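Local coordinates for protein importin subunit beta-1 (Saccharomyces cerevisiae, PDB 5OWU) that carries proteins into the nucleus together with importin alpha, the adaptor subunit that binds classical nuclear localization signals in cargo, at residues 569-572 against 573-577; 343-347 against 348-352; 819-822 against 823-826; 739-742 against 743-747; 87-90 against 91-94. All coordinates share one frame; numbering follows the deposited sequence.

Contact 1 of 5, residues 569-572 against 573-577; sequences LQEL and QSNIL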
# COMPACT_ATOMS: atom_id res chain seq x y z
N LEU A 569 -9.02 9.33 -25.56
CA LEU A 569 -9.59 10.66 -25.49
C LEU A 569 -9.98 11.02 -24.06
O LEU A 569 -9.73 12.13 -23.59
CB LEU A 569 -10.80 10.76 -26.42
CG LEU A 569 -11.54 12.10 -26.42
CD1 LEU A 569 -10.63 13.23 -26.91
CD2 LEU A 569 -12.79 12.01 -27.28
N GLN A 570 -10.62 10.08 -23.34
CA GLN A 570 -11.03 10.36 -21.97
C GLN A 570 -9.83 10.64 -21.07
O GLN A 570 -9.84 11.59 -20.28
CB GLN A 570 -11.85 9.18 -21.43
CG GLN A 570 -13.31 9.23 -21.87
CD GLN A 570 -13.93 7.85 -22.06
OE1 GLN A 570 -13.32 6.83 -21.72
NE2 GLN A 570 -15.15 7.82 -22.59
N GLU A 571 -8.77 9.83 -21.18
CA GLU A 571 -7.56 10.07 -20.39
C GLU A 571 -6.95 11.42 -20.73
O GLU A 571 -6.48 12.14 -19.83
CB GLU A 571 -6.55 8.95 -20.62
CG GLU A 571 -5.13 9.20 -20.06
CD GLU A 571 -5.08 9.18 -18.54
OE1 GLU A 571 -6.12 8.90 -17.91
OE2 GLU A 571 -4.00 9.45 -17.98
N LEU A 572 -6.94 11.80 -22.01
CA LEU A 572 -6.41 13.11 -22.40
C LEU A 572 -7.23 14.24 -21.79
O LEU A 572 -6.67 15.22 -21.29
CB LEU A 572 -6.39 13.23 -23.92
CG LEU A 572 -6.08 14.63 -24.47
CD1 LEU A 572 -4.72 15.14 -23.96
CD2 LEU A 572 -6.11 14.61 -25.99
N GLN A 573 -8.56 14.12 -21.82
CA GLN A 573 -9.38 15.17 -21.22
C GLN A 573 -9.16 15.24 -19.71
O GLN A 573 -9.18 16.33 -19.13
CB GLN A 573 -10.85 14.94 -21.54
CG GLN A 573 -11.16 15.08 -23.02
CD GLN A 573 -12.63 14.96 -23.31
OE1 GLN A 573 -13.27 13.99 -22.91
NE2 GLN A 573 -13.18 15.94 -24.01
N SER A 574 -8.97 14.09 -19.07
CA SER A 574 -8.63 14.06 -17.65
C SER A 574 -7.31 14.79 -17.39
O SER A 574 -7.23 15.64 -16.49
CB SER A 574 -8.57 12.61 -17.17
OG SER A 574 -8.07 12.50 -15.85
N ASN A 575 -6.27 14.49 -18.17
CA ASN A 575 -4.99 15.19 -18.03
C ASN A 575 -5.18 16.70 -18.14
O ASN A 575 -4.67 17.48 -17.32
CB ASN A 575 -3.99 14.72 -19.10
CG ASN A 575 -3.72 13.22 -19.05
OD1 ASN A 575 -3.30 12.64 -20.05
ND2 ASN A 575 -3.95 12.60 -17.91
N ILE A 576 -5.93 17.12 -19.17
CA ILE A 576 -6.17 18.54 -19.39
C ILE A 576 -6.89 19.15 -18.19
O ILE A 576 -6.52 20.22 -17.70
CB ILE A 576 -6.99 18.74 -20.68
CG1 ILE A 576 -6.15 18.34 -21.90
CG2 ILE A 576 -7.45 20.20 -20.81
CD1 ILE A 576 -6.98 18.19 -23.17
N LEU A 577 -7.94 18.49 -17.72
CA LEU A 577 -8.74 19.06 -16.64
C LEU A 577 -7.93 19.15 -15.35
O LEU A 577 -8.10 20.10 -14.57
CB LEU A 577 -10.02 18.24 -16.44
CG LEU A 577 -11.04 18.38 -17.58
CD1 LEU A 577 -12.06 17.27 -17.56
CD2 LEU A 577 -11.74 19.73 -17.54

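Contact 2 of 5, residues 343-347 against 348-352; sequences DDWNV and SMSAG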
# COMPACT_ATOMS: atom_id res chain seq x y z
N ASP A 343 8.91 -4.60 -21.80
CA ASP A 343 8.76 -3.98 -20.49
C ASP A 343 8.43 -4.98 -19.38
O ASP A 343 8.34 -4.57 -18.22
CB ASP A 343 7.68 -2.88 -20.49
CG ASP A 343 8.24 -1.52 -20.84
OD1 ASP A 343 9.32 -1.46 -21.47
OD2 ASP A 343 7.60 -0.51 -20.48
N ASP A 344 8.26 -6.26 -19.70
CA ASP A 344 7.95 -7.24 -18.67
C ASP A 344 9.11 -7.39 -17.69
O ASP A 344 10.28 -7.28 -18.05
CB ASP A 344 7.62 -8.60 -19.30
CG ASP A 344 6.38 -8.55 -20.17
OD1 ASP A 344 5.45 -7.78 -19.84
OD2 ASP A 344 6.33 -9.28 -21.18
N TRP A 345 8.76 -7.64 -16.43
CA TRP A 345 9.75 -7.70 -15.36
C TRP A 345 10.72 -8.86 -15.58
O TRP A 345 10.36 -9.89 -16.16
CB TRP A 345 9.05 -7.83 -14.01
CG TRP A 345 9.96 -7.65 -12.84
CD1 TRP A 345 10.61 -8.62 -12.14
CD2 TRP A 345 10.33 -6.40 -12.23
NE1 TRP A 345 11.35 -8.07 -11.13
CE2 TRP A 345 11.20 -6.70 -11.17
CE3 TRP A 345 10.01 -5.06 -12.49
CZ2 TRP A 345 11.76 -5.72 -10.35
CZ3 TRP A 345 10.56 -4.09 -11.68
CH2 TRP A 345 11.43 -4.42 -10.63
N ASN A 346 11.95 -8.68 -15.12
CA ASN A 346 12.98 -9.71 -15.25
C ASN A 346 14.00 -9.54 -14.13
O ASN A 346 13.87 -8.68 -13.26
CB ASN A 346 13.64 -9.63 -16.63
CG ASN A 346 14.70 -8.55 -16.69
OD1 ASN A 346 15.86 -8.83 -17.02
ND2 ASN A 346 14.31 -7.33 -16.37
N VAL A 347 15.04 -10.39 -14.16
CA VAL A 347 16.06 -10.36 -13.12
C VAL A 347 16.84 -9.06 -13.15
O VAL A 347 17.33 -8.60 -12.11
CB VAL A 347 17.00 -11.58 -13.26
CG1 VAL A 347 17.73 -11.55 -14.60
CG2 VAL A 347 17.99 -11.63 -12.11
N SER A 348 17.00 -8.44 -14.32
CA SER A 348 17.78 -7.21 -14.39
C SER A 348 17.10 -6.09 -13.59
O SER A 348 17.77 -5.31 -12.90
CB SER A 348 17.99 -6.79 -15.84
OG SER A 348 16.80 -6.25 -16.39
N MET A 349 15.77 -6.02 -13.65
CA MET A 349 15.04 -5.02 -12.88
C MET A 349 15.12 -5.31 -11.39
O MET A 349 15.28 -4.39 -10.57
CB MET A 349 13.59 -4.95 -13.35
CG MET A 349 13.45 -4.47 -14.80
SD MET A 349 11.75 -4.51 -15.40
CE MET A 349 11.97 -3.92 -17.08
N SER A 350 15.01 -6.59 -11.00
CA SER A 350 15.15 -6.94 -9.59
C SER A 350 16.54 -6.59 -9.07
O SER A 350 16.69 -6.11 -7.94
CB SER A 350 14.89 -8.44 -9.39
OG SER A 350 13.63 -8.80 -9.94
N ALA A 351 17.56 -6.82 -9.89
CA ALA A 351 18.93 -6.49 -9.50
C ALA A 351 19.11 -4.99 -9.35
O ALA A 351 19.82 -4.53 -8.45
CB ALA A 351 19.91 -7.05 -10.53
N GLY A 352 18.48 -4.20 -10.22
CA GLY A 352 18.52 -2.75 -10.05
C GLY A 352 17.86 -2.30 -8.75
O GLY A 352 18.42 -1.48 -8.01

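Contact 3 of 5, residues 819-822 against 823-826; sequences KQFY and GQDW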
# COMPACT_ATOMS: atom_id res chain seq x y z
N LYS A 819 -9.71 21.58 33.63
CA LYS A 819 -8.31 21.46 34.02
C LYS A 819 -7.92 20.03 34.36
O LYS A 819 -6.74 19.68 34.29
CB LYS A 819 -8.01 22.38 35.20
CG LYS A 819 -8.71 22.00 36.50
CD LYS A 819 -8.36 22.98 37.61
CE LYS A 819 -9.05 22.64 38.91
NZ LYS A 819 -8.71 23.61 39.99
N GLN A 820 -8.89 19.18 34.71
CA GLN A 820 -8.62 17.78 35.03
C GLN A 820 -7.95 17.03 33.88
O GLN A 820 -7.35 15.97 34.11
CB GLN A 820 -9.91 17.06 35.42
CG GLN A 820 -10.99 17.06 34.34
CD GLN A 820 -11.91 18.26 34.41
OE1 GLN A 820 -11.62 19.25 35.08
NE2 GLN A 820 -13.04 18.18 33.71
N PHE A 821 -8.06 17.52 32.64
CA PHE A 821 -7.41 16.86 31.52
C PHE A 821 -5.95 17.28 31.35
O PHE A 821 -5.19 16.56 30.68
CB PHE A 821 -8.15 17.16 30.22
CG PHE A 821 -9.58 16.73 30.23
CD1 PHE A 821 -9.91 15.40 30.03
CD2 PHE A 821 -10.59 17.65 30.46
CE1 PHE A 821 -11.24 14.99 30.06
CE2 PHE A 821 -11.92 17.25 30.48
CZ PHE A 821 -12.24 15.92 30.29
N TYR A 822 -5.54 18.40 31.93
CA TYR A 822 -4.24 18.99 31.62
C TYR A 822 -3.14 18.60 32.60
O TYR A 822 -2.04 19.15 32.51
CB TYR A 822 -4.38 20.51 31.55
CG TYR A 822 -5.14 20.92 30.31
CD1 TYR A 822 -6.53 20.94 30.30
CD2 TYR A 822 -4.47 21.24 29.13
CE1 TYR A 822 -7.23 21.28 29.16
CE2 TYR A 822 -5.17 21.59 27.99
CZ TYR A 822 -6.54 21.60 28.01
OH TYR A 822 -7.23 21.95 26.87
N GLY A 823 -3.40 17.67 33.52
CA GLY A 823 -2.38 17.12 34.38
C GLY A 823 -1.94 15.72 34.01
O GLY A 823 -1.20 15.09 34.77
N GLN A 824 -2.36 15.21 32.86
CA GLN A 824 -2.08 13.83 32.49
C GLN A 824 -0.67 13.72 31.92
O GLN A 824 -0.25 14.53 31.09
CB GLN A 824 -3.10 13.34 31.46
CG GLN A 824 -4.53 13.54 31.89
CD GLN A 824 -5.50 12.90 30.93
OE1 GLN A 824 -5.56 11.67 30.82
NE2 GLN A 824 -6.25 13.72 30.22
N ASP A 825 0.06 12.70 32.37
CA ASP A 825 1.41 12.47 31.87
C ASP A 825 1.42 12.38 30.35
O ASP A 825 2.33 12.91 29.70
CB ASP A 825 2.00 11.19 32.46
CG ASP A 825 2.51 11.38 33.88
OD1 ASP A 825 2.76 12.53 34.30
OD2 ASP A 825 2.66 10.36 34.59
N TRP A 826 0.42 11.72 29.76
CA TRP A 826 0.48 11.53 28.31
C TRP A 826 0.29 12.85 27.57
O TRP A 826 0.90 13.05 26.51
CB TRP A 826 -0.55 10.48 27.87
CG TRP A 826 -1.98 10.93 27.85
CD1 TRP A 826 -2.92 10.71 28.81
CD2 TRP A 826 -2.64 11.65 26.80
NE1 TRP A 826 -4.12 11.26 28.43
CE2 TRP A 826 -3.98 11.84 27.20
CE3 TRP A 826 -2.23 12.16 25.56
CZ2 TRP A 826 -4.91 12.52 26.42
CZ3 TRP A 826 -3.16 12.84 24.78
CH2 TRP A 826 -4.49 13.01 25.21
O HOH W 1 -5.10 15.58 35.17

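Contact 4 of 5, residues 739-742 against 743-747; sequences GTLE and ALDYQ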
# COMPACT_ATOMS: atom_id res chain seq x y z
N GLY A 739 -6.30 -7.05 10.66
CA GLY A 739 -4.92 -6.71 10.93
C GLY A 739 -4.13 -6.39 9.68
O GLY A 739 -2.97 -5.99 9.77
N THR A 740 -4.75 -6.56 8.51
CA THR A 740 -4.10 -6.27 7.24
C THR A 740 -3.73 -4.79 7.15
O THR A 740 -4.25 -3.94 7.88
CB THR A 740 -5.03 -6.65 6.08
OG1 THR A 740 -5.61 -7.94 6.32
CG2 THR A 740 -4.28 -6.69 4.75
N LEU A 741 -2.81 -4.49 6.23
CA LEU A 741 -2.39 -3.11 6.02
C LEU A 741 -3.53 -2.25 5.51
O LEU A 741 -3.64 -1.06 5.86
CB LEU A 741 -1.21 -3.08 5.05
CG LEU A 741 -0.58 -1.72 4.80
CD1 LEU A 741 0.03 -1.18 6.08
CD2 LEU A 741 0.47 -1.80 3.70
N GLU A 742 -4.40 -2.81 4.67
CA GLU A 742 -5.49 -2.03 4.09
C GLU A 742 -6.42 -1.50 5.18
O GLU A 742 -6.77 -0.32 5.19
CB GLU A 742 -6.26 -2.86 3.08
CG GLU A 742 -5.39 -3.49 2.01
CD GLU A 742 -6.18 -3.92 0.79
OE1 GLU A 742 -5.61 -4.62 -0.08
OE2 GLU A 742 -7.37 -3.56 0.68
N ALA A 743 -6.81 -2.37 6.11
CA ALA A 743 -7.75 -1.96 7.15
C ALA A 743 -7.13 -0.93 8.08
O ALA A 743 -7.77 0.07 8.42
CB ALA A 743 -8.22 -3.17 7.94
N LEU A 744 -5.88 -1.14 8.51
CA LEU A 744 -5.25 -0.18 9.41
C LEU A 744 -5.09 1.17 8.72
O LEU A 744 -5.31 2.22 9.34
CB LEU A 744 -3.90 -0.72 9.90
CG LEU A 744 -2.71 -0.84 8.95
CD1 LEU A 744 -1.92 0.47 8.84
CD2 LEU A 744 -1.79 -1.96 9.40
N ASP A 745 -4.73 1.17 7.43
CA ASP A 745 -4.59 2.44 6.71
C ASP A 745 -5.94 3.15 6.58
O ASP A 745 -6.03 4.37 6.78
CB ASP A 745 -3.98 2.20 5.33
CG ASP A 745 -2.51 1.84 5.40
OD1 ASP A 745 -1.86 2.18 6.41
OD2 ASP A 745 -2.01 1.22 4.44
N TYR A 746 -6.99 2.40 6.24
CA TYR A 746 -8.31 3.01 6.19
C TYR A 746 -8.68 3.62 7.54
O TYR A 746 -9.19 4.75 7.60
CB TYR A 746 -9.37 1.99 5.77
CG TYR A 746 -10.76 2.56 5.80
CD1 TYR A 746 -11.17 3.51 4.87
CD2 TYR A 746 -11.67 2.19 6.79
CE1 TYR A 746 -12.44 4.05 4.90
CE2 TYR A 746 -12.94 2.73 6.84
CZ TYR A 746 -13.32 3.66 5.89
OH TYR A 746 -14.58 4.20 5.93
N GLN A 747 -8.44 2.89 8.63
CA GLN A 747 -8.74 3.43 9.95
C GLN A 747 -7.97 4.72 10.19
O GLN A 747 -8.50 5.66 10.79
CB GLN A 747 -8.41 2.40 11.03
CG GLN A 747 -8.88 2.81 12.42
CD GLN A 747 -7.85 2.53 13.49
OE1 GLN A 747 -6.64 2.62 13.25
NE2 GLN A 747 -8.31 2.20 14.69

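Contact 5 of 5, residues 87-90 against 91-94; sequences QVSP and EAKN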
# COMPACT_ATOMS: atom_id res chain seq x y z
N GLN A 87 -23.96 -23.90 18.80
CA GLN A 87 -25.14 -24.28 18.03
C GLN A 87 -25.00 -25.58 17.25
O GLN A 87 -26.01 -26.14 16.84
CB GLN A 87 -25.52 -23.16 17.06
CG GLN A 87 -25.76 -21.82 17.75
CD GLN A 87 -26.79 -21.93 18.87
OE1 GLN A 87 -27.93 -22.33 18.64
NE2 GLN A 87 -26.39 -21.58 20.09
N VAL A 88 -23.78 -26.06 17.02
CA VAL A 88 -23.58 -27.37 16.41
C VAL A 88 -23.32 -28.35 17.55
O VAL A 88 -22.37 -28.18 18.32
CB VAL A 88 -22.43 -27.35 15.38
CG1 VAL A 88 -22.24 -28.72 14.74
CG2 VAL A 88 -22.70 -26.30 14.31
N SER A 89 -24.20 -29.34 17.68
CA SER A 89 -24.10 -30.30 18.76
C SER A 89 -22.79 -31.09 18.67
O SER A 89 -22.22 -31.24 17.59
CB SER A 89 -25.27 -31.27 18.70
OG SER A 89 -25.13 -32.13 17.59
N PRO A 90 -22.33 -31.64 19.80
CA PRO A 90 -21.11 -32.48 19.76
C PRO A 90 -21.18 -33.62 18.75
O PRO A 90 -20.19 -33.87 18.04
CB PRO A 90 -21.02 -33.00 21.20
CG PRO A 90 -21.71 -31.95 22.02
CD PRO A 90 -22.84 -31.46 21.17
N GLU A 91 -22.31 -34.32 18.65
CA GLU A 91 -22.42 -35.39 17.66
C GLU A 91 -22.40 -34.85 16.24
O GLU A 91 -21.79 -35.46 15.34
CB GLU A 91 -23.68 -36.22 17.91
CG GLU A 91 -23.51 -37.28 19.00
CD GLU A 91 -24.62 -38.32 18.99
OE1 GLU A 91 -25.78 -37.95 18.71
OE2 GLU A 91 -24.33 -39.50 19.27
N ALA A 92 -23.06 -33.72 16.00
CA ALA A 92 -22.99 -33.08 14.69
C ALA A 92 -21.56 -32.69 14.35
O ALA A 92 -21.09 -32.94 13.23
CB ALA A 92 -23.90 -31.86 14.65
N LYS A 93 -20.87 -32.05 15.29
CA LYS A 93 -19.46 -31.71 15.09
C LYS A 93 -18.67 -32.93 14.65
O LYS A 93 -17.94 -32.89 13.65
CB LYS A 93 -18.86 -31.13 16.37
CG LYS A 93 -19.24 -29.70 16.71
CD LYS A 93 -18.27 -29.16 17.77
CE LYS A 93 -18.63 -27.77 18.27
NZ LYS A 93 -19.85 -27.76 19.15
N ASN A 94 -18.80 -34.03 15.40
CA ASN A 94 -18.04 -35.23 15.09
C ASN A 94 -18.35 -35.74 13.69
O ASN A 94 -17.44 -36.16 12.96
CB ASN A 94 -18.31 -36.31 16.13
CG ASN A 94 -17.73 -35.97 17.50
OD1 ASN A 94 -16.93 -35.05 17.63
ND2 ASN A 94 -18.13 -36.73 18.51
O HOH W 2 -17.88 -33.68 19.44

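Contact 1 of 5, residues 569-572 against 573-577
Four successive i to i+4 backbone hydrogen bonds, from N of Q573, S574, N575 and I576 to O of L569, Q570, E571 and L572, hold 569-572 and 573-577 as one unbroken stretch of helix. On the outer side of this turn E571 and N575 add a fifth bond: N575 ND2 donates to E571 OE2 at 3.2 Å. The oxygen is approached from above the carboxylate plane, while the acceptor lies close to the amide's own plane, so the two flat groups stand nearly perpendicular (87°). E571 gets there by holding CG anti to its nitrogen (chi1 169°) and then bending at chi2, which swings the carboxylate along the helix. N575 folds low over the turn, with CG 3.1 Å from E571 O. With alanine at N575 the E571 carboxylate would probably lose its amide mate and be free to turn. On the next face of the helix the contact is apolar: L572 CD1 meets I576 CD1 at 3.9 Å, their branches passing at a slant. Q573 lies extended, its CG 3.3 Å from L569 O, and its NE2 bonds T553; S574 OG is engaged by D617. Within HEAT repeat 13, L572 and I576 pack against helix 536-553, and both, with N575, also rest on F521 of helix 516-530, whereas Q573 and L577 face helix 595-607.

Contact 2 of 5, residues 343-347 against 348-352
D343 O and M349 CE, 3.9 Å apart, begin a contact wrapped round the N-terminal end of helix 347-362, where the loop of HEAT repeat 8 folds back over the first turn and makes a Met-aromatic pair. The D343 carboxylate is turned to another task, a salt bridge with K468. D344 O lies equally near M349 CE, in a residue that is itself poorly ordered. W345 and M349 carry the contact together. The tryptophan CG is anti to the backbone N (chi1 -169°), which lays the indole along the helix start. M349 CB sits over one face, 3.4 Å from the centroid of the six-membered ring of W345 and only 5° off its normal, a clear CH-pi approach. The sulfur, further out on the extended methionine chain, comes in obliquely instead: M349 SD lies 3.4 Å from W345 CE3, nearer the rim than the centre. At the ring edge W345 NE1 donates to S350 OG at 2.7 Å, somewhat tilted from the indole plane, so face and edge are both engaged and the ring's rotation is fixed. N346 follows as the N-cap residue. Its carbonyl O accepts S350 N in the carbonyl plane at 3.3 Å and a weak, bent bond from M349 N. V347, which opens the helix, turns its side chain to L332 and S284, and its O receives A351 N at 2.9 Å while A351 CB rests 3.4 Å from that same oxygen.

Contact 3 of 5, residues 819-822 against 823-826
Q824 reaches back to F821 at a turn that leads from a short 3-10 segment into helix 825-836 of HEAT repeat 19, Q824 itself standing at the N-cap position. Among the direct hydrogen bonds, Q824 NE2 donates to F821 O at 3.1 Å with an N-H...O angle of 157°. The oxygen lies close to the amide plane, but the donor comes in well to one side of the C=O direction (114°). The other end of the same amide, OE1, takes a weak bond from W826 NE1 at 2.8 Å, so both its polar atoms are engaged and the group is held from turning. Shortened to alanine, Q824 would probably leave F821 O and the W826 indole N-H without these mates and allow the turn more freedom. Van der Waals contacts are few: the F821 and Q824 side chains run side by side, and NE2 lies near the ring plane, at its edge, 4.0 Å from CD1. F780 meets the F821 ring nearly parallel and the Y822 ring edge-to-face, while Y822 OH bonds I806 O. Solvent supplies a last link, one water donating to Q820 O and accepting weakly from G823 N at 3.2 Å.

Contact 4 of 5, residues 739-742 against 743-747
L741 O accepts D745 N at 2.9 Å, while D745 OD2, a second acceptor not hydrogen-bonded to it, faces the same oxygen at 3.1 Å and L744 CG lies 3.2 Å off. Two more backbone bonds run in step, Y746 N to E742 O at 2.9 Å and a longer, almost straight one from L744 N to T740 O at 3.3 Å. They build the first turns of helix 741-764 in HEAT repeat 17. T740 occupies the N-cap position, but its side chain makes no capping bond. L744 takes an uncommon helical shape, with CG set between its backbone N and carbonyl carbon (chi1 70°), which pushes the branches back over the helix start. Its CD2 comes within 3.5 Å of T740 O, while CD1 meets L741 CD1 at 3.8 Å. L741, its CG anti to the nitrogen, extends along the turn and brings its branch point against a carboxylate oxygen, L741 CG being 3.3 Å from D745 OD2. That is an apolar group beside a charged one, on surface also touched by Q791. Y746 points away from the turn, its hydroxyl bonded to R696 O and its ring in a cation-pi contact with R696.

Contact 5 of 5, residues 87-90 against 91-94
A serine N-cap starts helix 90-104, the opening helix of HEAT repeat 3, and S89 and A92 make its capping bond. S89 OG accepts A92 N at 3.1 Å, satisfying an amide of the first turn that has no helical carbonyl ahead of it. The hydroxyl sits between its own backbone N and carbonyl carbon (chi1 71°), which turns it in toward the helix start, also 3.2 Å from A92 CB. P90 follows in the first helical position, where its lack of an N-H costs nothing. The regular i to i+4 pattern begins at once: K93 N points almost straight at S89 O, 2.8 Å away, and N94 N meets P90 O at 3.0 Å. P90 O is gripped a second time, by a water that donates to it at 2.7 Å. K93 also reaches backward across the junction. Its chain runs extended and bends only at the last torsion (chi4 72°), so that NZ donates to V88 O at 2.7 Å; I85 O takes a second bond from the same ammonium, and W84 forms a cation-pi contact with it. A positive group so placed beside the carbonyls that close helix 74-87 probably eases the negative end of that helix dipole. Beneath it the contact is apolar, V88 CG1 meeting A92 CB at 3.6 Å, with the K93 methylenes alongside. The tight junction between helices 74-87 and 90-104 thus rests on helix 37-48, V88 on F37 and both S89 and A92 on L38.

Overall arrangement
The five contacts follow one another along a solenoid of HEAT repeats, in the chain order 5, 2, 1, 4, 3, and none touches another. Contact 5, in repeat 3, and contact 1, in repeat 13, lie on opposite sides of the chain's centre, their own centres about 60 Å apart. Contact 4 is the most central; its centre is about 30 Å from those of contacts 2 and 3 and about 35 Å from that of contact 5. The closest approach, about 15 Å between nearest atoms, is between contacts 1 and 2. Contacts 2 to 5 lie at helix starts, whereas contact 1 lies within a helix, so together they sample local variations on one repeated design.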